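Local coordinates for protein beta-fructofuranosidase (Arthrobacter, PDB 3WPU) that adopts the five-bladed beta-propeller fold of the levansucrase/invertase family of enzymes, at residues Thr59-Phe64 / Glu476-Trp481; Ser89-Glu94 / Phe491-Phe496; Ala209-Val214 / Tyr519-Pro524; Thr453-Ile458 / Ala468-Tyr473. One frame throughout, in Å; residues are numbered along the deposited sequence. Where two conformers were deposited one is given.

In the fold
The four contacts form two touching pairs. Contacts 1 and 4, with centres 13 Å apart, meet through probable backbone hydrogen bonds of Thr453 with Gly479 and Gly480. Contacts 2 and 3, with centres 9 Å apart, both reach the large mixed sheet that contains strands 88-90, 197-210 and 488-493. The pairs lie well separated, contacts 1 and 2 being 32 Å apart between centres. Along the chain the first segments of contacts 1, 2 and 3 come in order, followed by the hairpin of contact 4 and then by residues 476-481, 491-496 and 519-524. The last part of the chain thus runs back past three earlier regions, tying its closing strands and helices to the body of the fold.

Contact 1. Residues Thr59-Phe64 / Glu476-Trp481; sequences TVPQDF and EGLGGW
Two irregular loops, one between helix 30-38 and strand 72-81 and the other between strands 467-469 and 488-493, approach with Val60 nearest Leu478 and Phe64 nearest Trp481, their CA atoms 7.6 Å and 8.3 Å apart, so the backbones stay separate and apolar side chains bridge them. Trp481 presents the six-membered end of its indole to 59-64. Pro61 meets it at the edge, near the ring plane, with CG 3.7 Å from Trp481 CZ2. Phe64 comes in obliquely and more closely, its CB 3.3 Å from Trp481 CH2. The phenyl ring itself does not follow: chi1 of 47° sets CG between the backbone N and carbonyl carbon and turns the ring away, with Pro61 O in plane at its edge. Val60 adds CG1, 4.0 Å from Trp481 CH2, also obliquely. Leu478 CD1 abuts Pro61 CD at 3.7 Å and also lies 3.4 Å from Thr59 O, so the proline ring is touched by both Leu478 and Trp481. Around this surface contact, Phe64 rests on Ile438 of strand 437-438 and Val445 of strand 443-446, while Gly479 and Gly480 bond through their backbones to Thr453 of segment 453-458.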
loop_
_atom_site.group_PDB
_atom_site.type_symbol
_atom_site.label_atom_id
_atom_site.label_comp_id
_atom_site.label_asym_id
_atom_site.label_seq_id
_atom_site.Cartn_x
_atom_site.Cartn_y
_atom_site.Cartn_z
ATOM N N THR A 59 16.110 -7.788 -8.564
ATOM C CA THR A 59 16.715 -6.536 -8.941
ATOM C C THR A 59 16.084 -5.980 -10.213
ATOM O O THR A 59 15.974 -6.683 -11.233
ATOM C CB THR A 59 18.231 -6.746 -9.104
ATOM O OG1 THR A 59 18.822 -7.105 -7.841
ATOM C CG2 THR A 59 18.930 -5.494 -9.616
ATOM N N VAL A 60 15.637 -4.725 -10.145
ATOM C CA VAL A 60 14.967 -4.063 -11.259
ATOM C C VAL A 60 16.014 -3.477 -12.196
ATOM O O VAL A 60 16.917 -2.802 -11.736
ATOM C CB VAL A 60 14.054 -2.946 -10.755
ATOM C CG1 VAL A 60 13.384 -2.207 -11.888
ATOM C CG2 VAL A 60 12.962 -3.578 -9.884
ATOM N N PRO A 61 15.862 -3.708 -13.510
ATOM C CA PRO A 61 16.887 -3.078 -14.374
ATOM C C PRO A 61 16.765 -1.568 -14.429
ATOM O O PRO A 61 15.664 -1.022 -14.318
ATOM C CB PRO A 61 16.614 -3.668 -15.746
ATOM C CG PRO A 61 15.209 -4.073 -15.713
ATOM C CD PRO A 61 14.953 -4.557 -14.291
ATOM N N GLN A 62 17.909 -0.914 -14.636
ATOM C CA GLN A 62 17.998 0.541 -14.647
ATOM C C GLN A 62 17.392 1.140 -15.903
ATOM O O GLN A 62 17.000 2.302 -15.893
ATOM C CB GLN A 62 19.455 0.998 -14.491
ATOM C CG GLN A 62 19.571 2.478 -14.161
ATOM C CD GLN A 62 20.922 2.887 -13.604
ATOM O OE1 GLN A 62 21.557 2.147 -12.860
ATOM N NE2 GLN A 62 21.349 4.093 -13.937
ATOM N N ASP A 63 17.337 0.346 -16.969
ATOM C CA ASP A 63 16.644 0.733 -18.199
ATOM C C ASP A 63 15.227 0.213 -18.117
ATOM O O ASP A 63 14.955 -0.963 -18.427
ATOM C CB ASP A 63 17.367 0.175 -19.419
ATOM C CG ASP A 63 18.790 0.657 -19.498
ATOM O OD1 ASP A 63 18.987 1.825 -19.888
ATOM O OD2 ASP A 63 19.694 -0.128 -19.142
ATOM N N PHE A 64 14.334 1.067 -17.655
ATOM C CA PHE A 64 12.950 0.675 -17.495
ATOM C C PHE A 64 12.100 1.528 -18.426
ATOM O O PHE A 64 12.455 2.672 -18.719
ATOM C CB PHE A 64 12.513 0.819 -16.039
ATOM C CG PHE A 64 12.910 2.132 -15.395
ATOM C CD1 PHE A 64 12.136 3.273 -15.583
ATOM C CD2 PHE A 64 14.059 2.226 -14.612
ATOM C CE1 PHE A 64 12.479 4.462 -14.968
ATOM C CE2 PHE A 64 14.415 3.418 -14.009
ATOM C CZ PHE A 64 13.634 4.550 -14.200
ATOM N N GLU A 476 13.540 -14.340 -13.938
ATOM C CA GLU A 476 14.266 -14.390 -12.654
ATOM C C GLU A 476 13.539 -13.585 -11.577
ATOM O O GLU A 476 14.142 -12.847 -10.787
ATOM C CB GLU A 476 15.718 -13.913 -12.821
ATOM C CG GLU A 476 16.641 -14.471 -11.740
ATOM C CD GLU A 476 18.109 -14.132 -11.955
ATOM O OE1 GLU A 476 18.921 -14.535 -11.116
ATOM O OE2 GLU A 476 18.447 -13.457 -12.931
ATOM N N GLY A 477 12.220 -13.739 -11.546
ATOM C CA GLY A 477 11.393 -13.069 -10.565
ATOM C C GLY A 477 10.646 -11.834 -11.046
ATOM O O GLY A 477 9.666 -11.413 -10.422
ATOM N N LEU A 478 11.099 -11.240 -12.141
ATOM C CA LEU A 478 10.459 -10.022 -12.666
ATOM C C LEU A 478 9.352 -10.340 -13.659
ATOM O O LEU A 478 9.599 -10.933 -14.714
ATOM C CB LEU A 478 11.497 -9.151 -13.372
ATOM C CG LEU A 478 12.656 -8.630 -12.519
ATOM C CD1 LEU A 478 13.627 -7.909 -13.438
ATOM C CD2 LEU A 478 12.179 -7.688 -11.447
ATOM N N GLY A 479 8.123 -9.965 -13.318
ATOM C CA GLY A 479 7.002 -10.058 -14.231
ATOM C C GLY A 479 6.848 -8.838 -15.135
ATOM O O GLY A 479 7.831 -8.193 -15.545
ATOM N N GLY A 480 5.598 -8.543 -15.469
ATOM C CA GLY A 480 5.300 -7.468 -16.397
ATOM C C GLY A 480 5.499 -6.100 -15.763
ATOM O O GLY A 480 5.192 -5.896 -14.601
ATOM N N TRP A 481 6.049 -5.157 -16.523
ATOM C CA TRP A 481 6.067 -3.778 -16.077
ATOM C C TRP A 481 4.646 -3.281 -15.806
ATOM O O TRP A 481 3.766 -3.380 -16.655
ATOM C CB TRP A 481 6.729 -2.910 -17.136
ATOM C CG TRP A 481 8.148 -3.276 -17.381
ATOM C CD1 TRP A 481 8.643 -4.064 -18.392
ATOM C CD2 TRP A 481 9.272 -2.858 -16.608
ATOM N NE1 TRP A 481 10.029 -4.132 -18.305
ATOM C CE2 TRP A 481 10.431 -3.409 -17.206
ATOM C CE3 TRP A 481 9.418 -2.053 -15.471
ATOM C CZ2 TRP A 481 11.701 -3.211 -16.689
ATOM C CZ3 TRP A 481 10.694 -1.849 -14.963
ATOM C CH2 TRP A 481 11.821 -2.423 -15.573
#

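Contact 2. Residues Ser89-Glu94 / Phe491-Phe496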
loop_
_atom_site.group_PDB
_atom_site.type_symbol
_atom_site.label_atom_id
_atom_site.label_comp_id
_atom_site.label_asym_id
_atom_site.label_seq_id
_atom_site.Cartn_x
_atom_site.Cartn_y
_atom_site.Cartn_z
ATOM N N SER A 89 -11.808 -5.428 -13.440
ATOM C CA SER A 89 -12.043 -4.718 -14.687
ATOM C C SER A 89 -13.520 -4.355 -14.702
ATOM O O SER A 89 -14.325 -5.020 -14.035
ATOM C CB SER A 89 -11.666 -5.589 -15.894
ATOM O OG SER A 89 -12.524 -6.710 -15.981
ATOM N N VAL A 90 -13.877 -3.318 -15.457
ATOM C CA VAL A 90 -15.279 -2.906 -15.645
ATOM C C VAL A 90 -15.550 -2.812 -17.145
ATOM O O VAL A 90 -14.846 -2.116 -17.887
ATOM C CB VAL A 90 -15.616 -1.552 -14.966
ATOM C CG1 VAL A 90 -17.104 -1.234 -15.120
ATOM C CG2 VAL A 90 -15.252 -1.574 -13.483
ATOM N N ASN A 91 -16.536 -3.569 -17.611
ATOM C CA ASN A 91 -16.884 -3.588 -19.020
ATOM C C ASN A 91 -15.685 -3.669 -19.959
ATOM O O ASN A 91 -15.615 -2.962 -20.953
ATOM C CB ASN A 91 -17.808 -2.419 -19.333
ATOM C CG ASN A 91 -19.184 -2.612 -18.726
ATOM O OD1 ASN A 91 -19.406 -3.557 -17.988
ATOM N ND2 ASN A 91 -20.107 -1.721 -19.036
ATOM N N GLY A 92 -14.762 -4.572 -19.626
ATOM C CA GLY A 92 -13.641 -4.902 -20.473
ATOM C C GLY A 92 -12.384 -4.112 -20.221
ATOM O O GLY A 92 -11.416 -4.275 -20.954
ATOM N N TRP A 93 -12.375 -3.276 -19.187
ATOM C CA TRP A 93 -11.217 -2.400 -18.918
ATOM C C TRP A 93 -10.689 -2.553 -17.492
ATOM O O TRP A 93 -11.448 -2.390 -16.525
ATOM C CB TRP A 93 -11.598 -0.938 -19.108
ATOM C CG TRP A 93 -12.030 -0.597 -20.477
ATOM C CD1 TRP A 93 -13.308 -0.542 -20.939
ATOM C CD2 TRP A 93 -11.184 -0.227 -21.571
ATOM N NE1 TRP A 93 -13.319 -0.178 -22.256
ATOM C CE2 TRP A 93 -12.023 0.022 -22.673
ATOM C CE3 TRP A 93 -9.804 -0.115 -21.740
ATOM C CZ2 TRP A 93 -11.528 0.399 -23.915
ATOM C CZ3 TRP A 93 -9.314 0.264 -22.980
ATOM C CH2 TRP A 93 -10.166 0.521 -24.045
ATOM N N GLU A 94 -9.396 -2.845 -17.364
ATOM C CA GLU A 94 -8.719 -2.782 -16.055
ATOM C C GLU A 94 -8.532 -1.284 -15.780
ATOM O O GLU A 94 -8.205 -0.533 -16.702
ATOM C CB GLU A 94 -7.371 -3.494 -16.059
ATOM C CG GLU A 94 -7.483 -4.995 -16.189
ATOM C CD GLU A 94 -6.171 -5.729 -16.124
ATOM O OE1 GLU A 94 -5.086 -5.123 -16.326
ATOM O OE2 GLU A 94 -6.222 -6.957 -15.900
ATOM N N PHE A 491 -19.404 -6.739 -15.383
ATOM C CA PHE A 491 -20.151 -6.366 -16.571
ATOM C C PHE A 491 -21.429 -5.710 -16.098
ATOM O O PHE A 491 -22.194 -6.324 -15.361
ATOM C CB PHE A 491 -20.429 -7.600 -17.416
ATOM C CG PHE A 491 -19.195 -8.230 -17.956
ATOM C CD1 PHE A 491 -18.410 -7.536 -18.867
ATOM C CD2 PHE A 491 -18.799 -9.494 -17.555
ATOM C CE1 PHE A 491 -17.250 -8.106 -19.377
ATOM C CE2 PHE A 491 -17.646 -10.069 -18.063
ATOM C CZ PHE A 491 -16.871 -9.373 -18.974
ATOM N N THR A 492 -21.618 -4.446 -16.467
ATOM C CA THR A 492 -22.682 -3.625 -15.898
ATOM C C THR A 492 -23.273 -2.678 -16.957
ATOM O O THR A 492 -22.563 -2.142 -17.811
ATOM C CB THR A 492 -22.176 -2.837 -14.669
ATOM O OG1 THR A 492 -23.248 -2.093 -14.074
ATOM C CG2 THR A 492 -21.046 -1.884 -15.043
ATOM N N ASN A 493 -24.589 -2.513 -16.922
ATOM C CA ASN A 493 -25.249 -1.543 -17.796
ATOM C C ASN A 493 -26.628 -1.261 -17.278
ATOM O O ASN A 493 -27.422 -2.188 -17.120
ATOM C CB ASN A 493 -25.317 -2.033 -19.253
ATOM C CG ASN A 493 -24.486 -1.176 -20.200
ATOM O OD1 ASN A 493 -24.705 0.036 -20.310
ATOM N ND2 ASN A 493 -23.532 -1.800 -20.896
ATOM N N GLY A 494 -26.884 0.016 -16.983
ATOM C CA GLY A 494 -28.190 0.472 -16.529
ATOM C C GLY A 494 -28.686 -0.304 -15.327
ATOM O O GLY A 494 -29.722 -0.969 -15.400
ATOM N N LYS A 495 -27.920 -0.247 -14.238
ATOM C CA LYS A 495 -28.306 -0.812 -12.931
ATOM C C LYS A 495 -28.105 -2.335 -12.790
ATOM O O LYS A 495 -27.860 -2.815 -11.680
ATOM C CB LYS A 495 -29.733 -0.391 -12.542
ATOM C CG LYS A 495 -29.917 1.123 -12.541
ATOM C CD LYS A 495 -31.337 1.555 -12.213
ATOM C CE LYS A 495 -31.451 3.074 -12.264
ATOM N NZ LYS A 495 -32.859 3.551 -12.162
ATOM N N PHE A 496 -28.209 -3.088 -13.888
ATOM C CA PHE A 496 -27.783 -4.494 -13.891
ATOM C C PHE A 496 -26.256 -4.569 -13.782
ATOM O O PHE A 496 -25.552 -3.874 -14.510
ATOM C CB PHE A 496 -28.232 -5.215 -15.173
ATOM C CG PHE A 496 -27.840 -6.667 -15.217
ATOM C CD1 PHE A 496 -28.642 -7.631 -14.629
ATOM C CD2 PHE A 496 -26.652 -7.065 -15.819
ATOM C CE1 PHE A 496 -28.283 -8.969 -14.649
ATOM C CE2 PHE A 496 -26.288 -8.399 -15.845
ATOM C CZ PHE A 496 -27.105 -9.354 -15.256
#
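A type I' hairpin turn joins strand 88-90 to strand 93-102, and its first corner residue, Asn91, grips Thr492 on the parallel neighbour strand 488-493. The side-chain amide forms two bonds to the same residue. Its carbonyl atom OD1 accepts from Thr492 N at 2.8 Å, in the carbonyl plane and on a lone pair. On the other arm, Asn91 ND2 donates to Thr492 O over 2.8 Å in a nearly straight bond (171°) that lies in the amide plane. Held at both ends, the amide is kept flat and its rotation fixed, and it pairs with the strand much as a peptide group would where the backbone has turned away. Asn91 OD1 also sits 3.2 Å from Phe491 CA. Beside the amide, the methyl groups Val90 CG1 and Thr492 CG2 meet at 4.0 Å. Gly92 follows at the second corner with phi 92°, where a side chain would strike the preceding carbonyl; its N lies 4.3 Å from Phe491 CE1. Leu520 of helix 514-520 touches both Asn91 and Phe491, whose ring stands edge-to-face with Phe516, while Val90 packs on Val207 of strand 197-210.

Contact 3. Residues Ala209-Val214 / Tyr519-Pro524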
loop_
_atom_site.group_PDB
_atom_site.type_symbol
_atom_site.label_atom_id
_atom_site.label_comp_id
_atom_site.label_asym_id
_atom_site.label_seq_id
_atom_site.Cartn_x
_atom_site.Cartn_y
_atom_site.Cartn_z
ATOM N N ALA A 209 -17.625 3.490 -19.610
ATOM C CA ALA A 209 -16.721 2.768 -20.499
ATOM C C ALA A 209 -17.347 2.525 -21.873
ATOM O O ALA A 209 -18.550 2.318 -21.996
ATOM C CB ALA A 209 -16.307 1.452 -19.867
ATOM N N ASN A 210 -16.519 2.599 -22.905
ATOM C CA ASN A 210 -16.915 2.112 -24.237
ATOM C C ASN A 210 -15.680 1.607 -24.980
ATOM O O ASN A 210 -14.619 1.463 -24.367
ATOM C CB ASN A 210 -17.710 3.187 -25.019
ATOM C CG ASN A 210 -16.952 4.494 -25.218
ATOM O OD1 ASN A 210 -17.570 5.554 -25.370
ATOM N ND2 ASN A 210 -15.642 4.445 -25.222
ATOM N N LYS A 211 -15.807 1.338 -26.283
ATOM C CA LYS A 211 -14.686 0.823 -27.077
ATOM C C LYS A 211 -13.481 1.739 -27.056
ATOM O O LYS A 211 -12.357 1.270 -27.188
ATOM C CB LYS A 211 -15.077 0.617 -28.545
ATOM C CG LYS A 211 -15.822 -0.674 -28.799
ATOM C CD LYS A 211 -16.270 -0.786 -30.255
ATOM C CE LYS A 211 -17.214 -1.960 -30.455
ATOM N NZ LYS A 211 -16.578 -3.243 -30.062
ATOM N N LYS A 212 -13.724 3.037 -26.946
ATOM C CA LYS A 212 -12.661 4.045 -26.967
ATOM C C LYS A 212 -11.900 4.187 -25.649
ATOM O O LYS A 212 -10.789 4.698 -25.648
ATOM C CB LYS A 212 -13.217 5.413 -27.385
ATOM C CG LYS A 212 -13.290 5.629 -28.892
ATOM C CD LYS A 212 -13.992 4.484 -29.606
ATOM C CE LYS A 212 -14.124 4.753 -31.098
ATOM N NZ LYS A 212 -14.932 5.967 -31.397
ATOM N N GLY A 213 -12.477 3.724 -24.540
ATOM C CA GLY A 213 -11.791 3.785 -23.255
ATOM C C GLY A 213 -12.695 4.073 -22.079
ATOM O O GLY A 213 -13.901 3.776 -22.101
ATOM N N VAL A 214 -12.094 4.642 -21.036
ATOM C CA VAL A 214 -12.765 4.853 -19.770
ATOM C C VAL A 214 -12.779 6.331 -19.412
ATOM O O VAL A 214 -11.757 7.012 -19.491
ATOM C CB VAL A 214 -12.056 4.066 -18.647
ATOM C CG1 VAL A 214 -12.592 4.451 -17.273
ATOM C CG2 VAL A 214 -12.186 2.569 -18.900
ATOM N N TYR A 519 -22.980 -4.098 -26.632
ATOM C CA TYR A 519 -23.499 -3.860 -25.294
ATOM C C TYR A 519 -22.445 -3.140 -24.456
ATOM O O TYR A 519 -22.760 -2.191 -23.742
ATOM C CB TYR A 519 -23.835 -5.200 -24.665
ATOM C CG TYR A 519 -24.388 -5.231 -23.252
ATOM C CD1 TYR A 519 -25.741 -5.021 -23.007
ATOM C CD2 TYR A 519 -23.578 -5.579 -22.173
ATOM C CE1 TYR A 519 -26.267 -5.114 -21.724
ATOM C CE2 TYR A 519 -24.095 -5.664 -20.880
ATOM C CZ TYR A 519 -25.440 -5.435 -20.659
ATOM O OH TYR A 519 -25.956 -5.530 -19.373
ATOM N N LEU A 520 -21.203 -3.597 -24.568
ATOM C CA LEU A 520 -20.092 -2.996 -23.813
ATOM C C LEU A 520 -19.599 -1.683 -24.413
ATOM O O LEU A 520 -18.881 -0.939 -23.746
ATOM C CB LEU A 520 -18.936 -3.989 -23.667
ATOM C CG LEU A 520 -19.277 -5.227 -22.835
ATOM C CD1 LEU A 520 -18.087 -6.169 -22.785
ATOM C CD2 LEU A 520 -19.743 -4.851 -21.435
ATOM N N ASP A 521 -19.978 -1.389 -25.656
ATOM C CA ASP A 521 -19.676 -0.085 -26.274
ATOM C C ASP A 521 -20.771 0.935 -25.943
ATOM O O ASP A 521 -20.676 2.097 -26.315
ATOM C CB ASP A 521 -19.519 -0.244 -27.789
ATOM C CG ASP A 521 -18.957 0.994 -28.467
ATOM O OD1 ASP A 521 -18.098 1.690 -27.885
ATOM O OD2 ASP A 521 -19.383 1.281 -29.607
ATOM N N GLY A 522 -21.807 0.493 -25.235
ATOM C CA GLY A 522 -22.921 1.350 -24.865
ATOM C C GLY A 522 -23.885 1.595 -26.012
ATOM O O GLY A 522 -24.640 2.563 -25.985
ATOM N N LYS A 523 -23.862 0.722 -27.015
ATOM C CA LYS A 523 -24.754 0.849 -28.170
ATOM C C LYS A 523 -26.153 0.357 -27.811
ATOM O O LYS A 523 -26.320 -0.474 -26.911
ATOM C CB LYS A 523 -24.243 0.046 -29.363
ATOM C CG LYS A 523 -23.024 0.621 -30.058
ATOM C CD LYS A 523 -22.580 -0.315 -31.171
ATOM C CE LYS A 523 -21.445 0.278 -31.996
ATOM N NZ LYS A 523 -21.025 -0.633 -33.096
ATOM N N PRO A 524 -27.171 0.878 -28.512
ATOM C CA PRO A 524 -28.496 0.295 -28.331
ATOM C C PRO A 524 -28.518 -1.150 -28.809
ATOM O O PRO A 524 -27.924 -1.481 -29.835
ATOM C CB PRO A 524 -29.397 1.183 -29.199
ATOM C CG PRO A 524 -28.660 2.471 -29.314
ATOM C CD PRO A 524 -27.210 2.094 -29.345
HETATM O O HOH W 1 -20.050 0.057 -21.330
#
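The carboxylate of Asp521 has the aliphatic chain of Lys211 lying over one face, with Lys211 CG 3.6 Å and Lys211 CD 3.7 Å from Asp521 CG; the two side chains cross at about a right angle. At its OD1 end the group takes a hydrogen bond from Lys211 N, 2.8 Å long and nearly straight (167°), arriving on the anti side and 25° out of the carboxylate plane. Asn210 CB, 3.3 Å from Asp521 OD1, approaches off that end, displaced to the side of the plane opposite the lysine chain. The lysine does not complete a salt bridge: its chain bends at the last torsion (chi4 -59°), leaving Lys211 NZ 5.3 Å from Asp521 OD2, where opposite charges may still attract weakly. A strand turn and a helix end meet here. On one side a type I turn from Asn210 to Gly213 links strands 197-210 and 213-226; on the other, helix 514-520 ends in a Schellman motif in which Gly522 returns its N to Tyr519 O. Asp521, just ahead of that glycine, links the helix end to the turn through its bond to Lys211 N. An ordered water also joins the backbones, donating to Ala209 O at 2.8 Å and to Leu520 O at 2.9 Å. Nearby, Ala209 packs on Trp93 of strand 93-102, and Leu520 on Phe491 of strand 488-493.

Contact 4. Residues Thr453-Ile458 / Ala468-Tyr473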
loop_
_atom_site.group_PDB
_atom_site.type_symbol
_atom_site.label_atom_id
_atom_site.label_comp_id
_atom_site.label_asym_id
_atom_site.label_seq_id
_atom_site.Cartn_x
_atom_site.Cartn_y
_atom_site.Cartn_z
ATOM N N THR A 453 6.076 -6.303 -11.755
ATOM C CA THR A 453 5.377 -6.975 -10.689
ATOM C C THR A 453 6.143 -8.248 -10.346
ATOM O O THR A 453 6.655 -8.928 -11.244
ATOM C CB THR A 453 3.982 -7.252 -11.178
ATOM O OG1 THR A 453 3.329 -5.992 -11.348
ATOM C CG2 THR A 453 3.174 -8.128 -10.192
ATOM N N VAL A 454 6.206 -8.563 -9.059
ATOM C CA VAL A 454 6.969 -9.713 -8.603
ATOM C C VAL A 454 6.033 -10.613 -7.838
ATOM O O VAL A 454 4.881 -10.284 -7.683
ATOM C CB VAL A 454 8.218 -9.327 -7.769
ATOM C CG1 VAL A 454 9.197 -8.542 -8.627
ATOM C CG2 VAL A 454 7.856 -8.556 -6.503
ATOM N N LYS A 455 6.534 -11.774 -7.432
ATOM C CA LYS A 455 5.674 -12.776 -6.802
ATOM C C LYS A 455 6.293 -13.242 -5.487
ATOM O O LYS A 455 7.405 -13.770 -5.455
ATOM C CB LYS A 455 5.449 -13.968 -7.754
ATOM C CG LYS A 455 4.516 -15.034 -7.197
ATOM C CD LYS A 455 4.157 -16.042 -8.281
ATOM C CE LYS A 455 3.346 -17.200 -7.722
ATOM N NZ LYS A 455 4.200 -18.243 -7.069
ATOM N N MET A 456 5.523 -13.111 -4.409
ATOM C CA MET A 456 5.963 -13.483 -3.094
ATOM C C MET A 456 5.054 -14.605 -2.632
ATOM O O MET A 456 3.842 -14.423 -2.553
ATOM C CB MET A 456 5.850 -12.271 -2.159
ATOM C CG MET A 456 6.283 -12.544 -0.735
ATOM S SD MET A 456 6.140 -11.081 0.308
ATOM C CE MET A 456 4.383 -10.726 0.190
ATOM N N ASP A 457 5.642 -15.765 -2.350
ATOM C CA ASP A 457 4.868 -16.895 -1.823
ATOM C C ASP A 457 4.695 -16.747 -0.327
ATOM O O ASP A 457 5.664 -16.596 0.421
ATOM C CB ASP A 457 5.526 -18.198 -2.201
ATOM C CG ASP A 457 5.495 -18.432 -3.710
ATOM O OD1 ASP A 457 4.596 -17.868 -4.385
ATOM O OD2 ASP A 457 6.356 -19.170 -4.210
ATOM N N ILE A 458 3.444 -16.807 0.111
ATOM C CA ILE A 458 3.104 -16.523 1.502
ATOM C C ILE A 458 2.752 -17.832 2.197
ATOM O O ILE A 458 1.877 -18.556 1.752
ATOM C CB ILE A 458 1.927 -15.533 1.588
ATOM C CG1 ILE A 458 2.334 -14.188 0.965
ATOM C CG2 ILE A 458 1.479 -15.356 3.037
ATOM C CD1 ILE A 458 1.199 -13.235 0.674
ATOM N N ALA A 468 8.615 -16.344 0.809
ATOM C CA ALA A 468 9.763 -16.516 -0.077
ATOM C C ALA A 468 9.457 -15.946 -1.431
ATOM O O ALA A 468 8.430 -16.251 -2.043
ATOM C CB ALA A 468 10.141 -17.986 -0.222
ATOM N N VAL A 469 10.406 -15.196 -1.963
ATOM C CA VAL A 469 10.281 -14.687 -3.305
ATOM C C VAL A 469 10.337 -15.831 -4.306
ATOM O O VAL A 469 11.150 -16.755 -4.162
ATOM C CB VAL A 469 11.421 -13.711 -3.577
ATOM C CG1 VAL A 469 11.537 -13.372 -5.065
ATOM C CG2 VAL A 469 11.188 -12.429 -2.766
ATOM N N ASP A 470 9.458 -15.773 -5.300
ATOM C CA ASP A 470 9.431 -16.770 -6.371
ATOM C C ASP A 470 10.306 -16.277 -7.524
ATOM O O ASP A 470 9.865 -15.506 -8.360
ATOM C CB ASP A 470 8.007 -17.056 -6.831
ATOM C CG ASP A 470 7.954 -18.124 -7.908
ATOM O OD1 ASP A 470 9.034 -18.676 -8.256
ATOM O OD2 ASP A 470 6.847 -18.398 -8.413
ATOM N N TYR A 471 11.541 -16.761 -7.556
ATOM C CA TYR A 471 12.482 -16.394 -8.620
ATOM C C TYR A 471 12.215 -17.131 -9.957
ATOM O O TYR A 471 12.894 -16.859 -10.954
ATOM C CB TYR A 471 13.914 -16.599 -8.146
ATOM C CG TYR A 471 14.400 -15.536 -7.184
ATOM C CD1 TYR A 471 14.910 -14.334 -7.657
ATOM C CD2 TYR A 471 14.339 -15.734 -5.806
ATOM C CE1 TYR A 471 15.363 -13.353 -6.780
ATOM C CE2 TYR A 471 14.786 -14.769 -4.925
ATOM C CZ TYR A 471 15.304 -13.586 -5.413
ATOM O OH TYR A 471 15.766 -12.637 -4.523
ATOM N N SER A 472 11.218 -18.017 -9.995
ATOM C CA SER A 472 10.843 -18.697 -11.235
ATOM C C SER A 472 9.782 -17.900 -11.989
ATOM O O SER A 472 9.459 -18.213 -13.133
ATOM C CB SER A 472 10.328 -20.107 -10.964
ATOM O OG SER A 472 9.077 -20.072 -10.298
ATOM N N TYR A 473 9.226 -16.886 -11.335
ATOM C CA TYR A 473 8.194 -16.038 -11.924
ATOM C C TYR A 473 8.821 -15.108 -12.935
ATOM O O TYR A 473 9.792 -14.421 -12.638
ATOM C CB TYR A 473 7.491 -15.250 -10.814
ATOM C CG TYR A 473 6.342 -14.356 -11.248
ATOM C CD1 TYR A 473 5.104 -14.885 -11.606
ATOM C CD2 TYR A 473 6.459 -12.981 -11.190
ATOM C CE1 TYR A 473 4.046 -14.060 -11.972
ATOM C CE2 TYR A 473 5.404 -12.154 -11.526
ATOM C CZ TYR A 473 4.206 -12.698 -11.930
ATOM O OH TYR A 473 3.160 -11.879 -12.263
HETATM O O HOH W 2 9.204 -12.628 -8.040
HETATM O O HOH W 3 8.789 -18.939 -3.451
#
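Lys455 and Tyr473 form the close-packed part of this antiparallel hairpin contact between strands 454-458 and 467-469. The lysine CB lies over one face of the phenol ring, 3.9 Å from the Tyr473 centroid and 22° off the ring normal, a CH-pi contact; CD lies alongside, nearest Tyr473 CD1. At the ring edge, Thr453 O stands 3.5 Å from Tyr473 CE2. The backbones also run close together: Met456 and Val469 make a non-hydrogen-bonded pair with CA atoms 4.5 Å apart, flanked by the hydrogen-bonded pair Asp457 and Ala468 and by a straight bond (173°) from Asp470 N to Lys455 O, 2.9 Å. Between the backbones a water bridges Lys455 N and Asp470 O. The Met456 and Val469 side chains diverge into the interior, to Phe352 and Leu393. By contrast, the partly exposed side carries the charges, with a second water beside Asp457 OD2 and Ala468 O. Bent at its end (chi4 -82°), Lys455 joins two salt bridges, NZ lying 2.7 Å from Asp457 OD1, on the syn lone pair, and 3.0 Å from Asp470 OD2, on the anti side and somewhat out of the carboxylate plane. Asp470 OD1 accepts from Ser472 N in an Asx turn. With Asp457 OD2 and Asp470 OD2 only 4.3 Å apart, the single ammonium group probably offsets the repulsion between the carboxylates and favours their ionised forms.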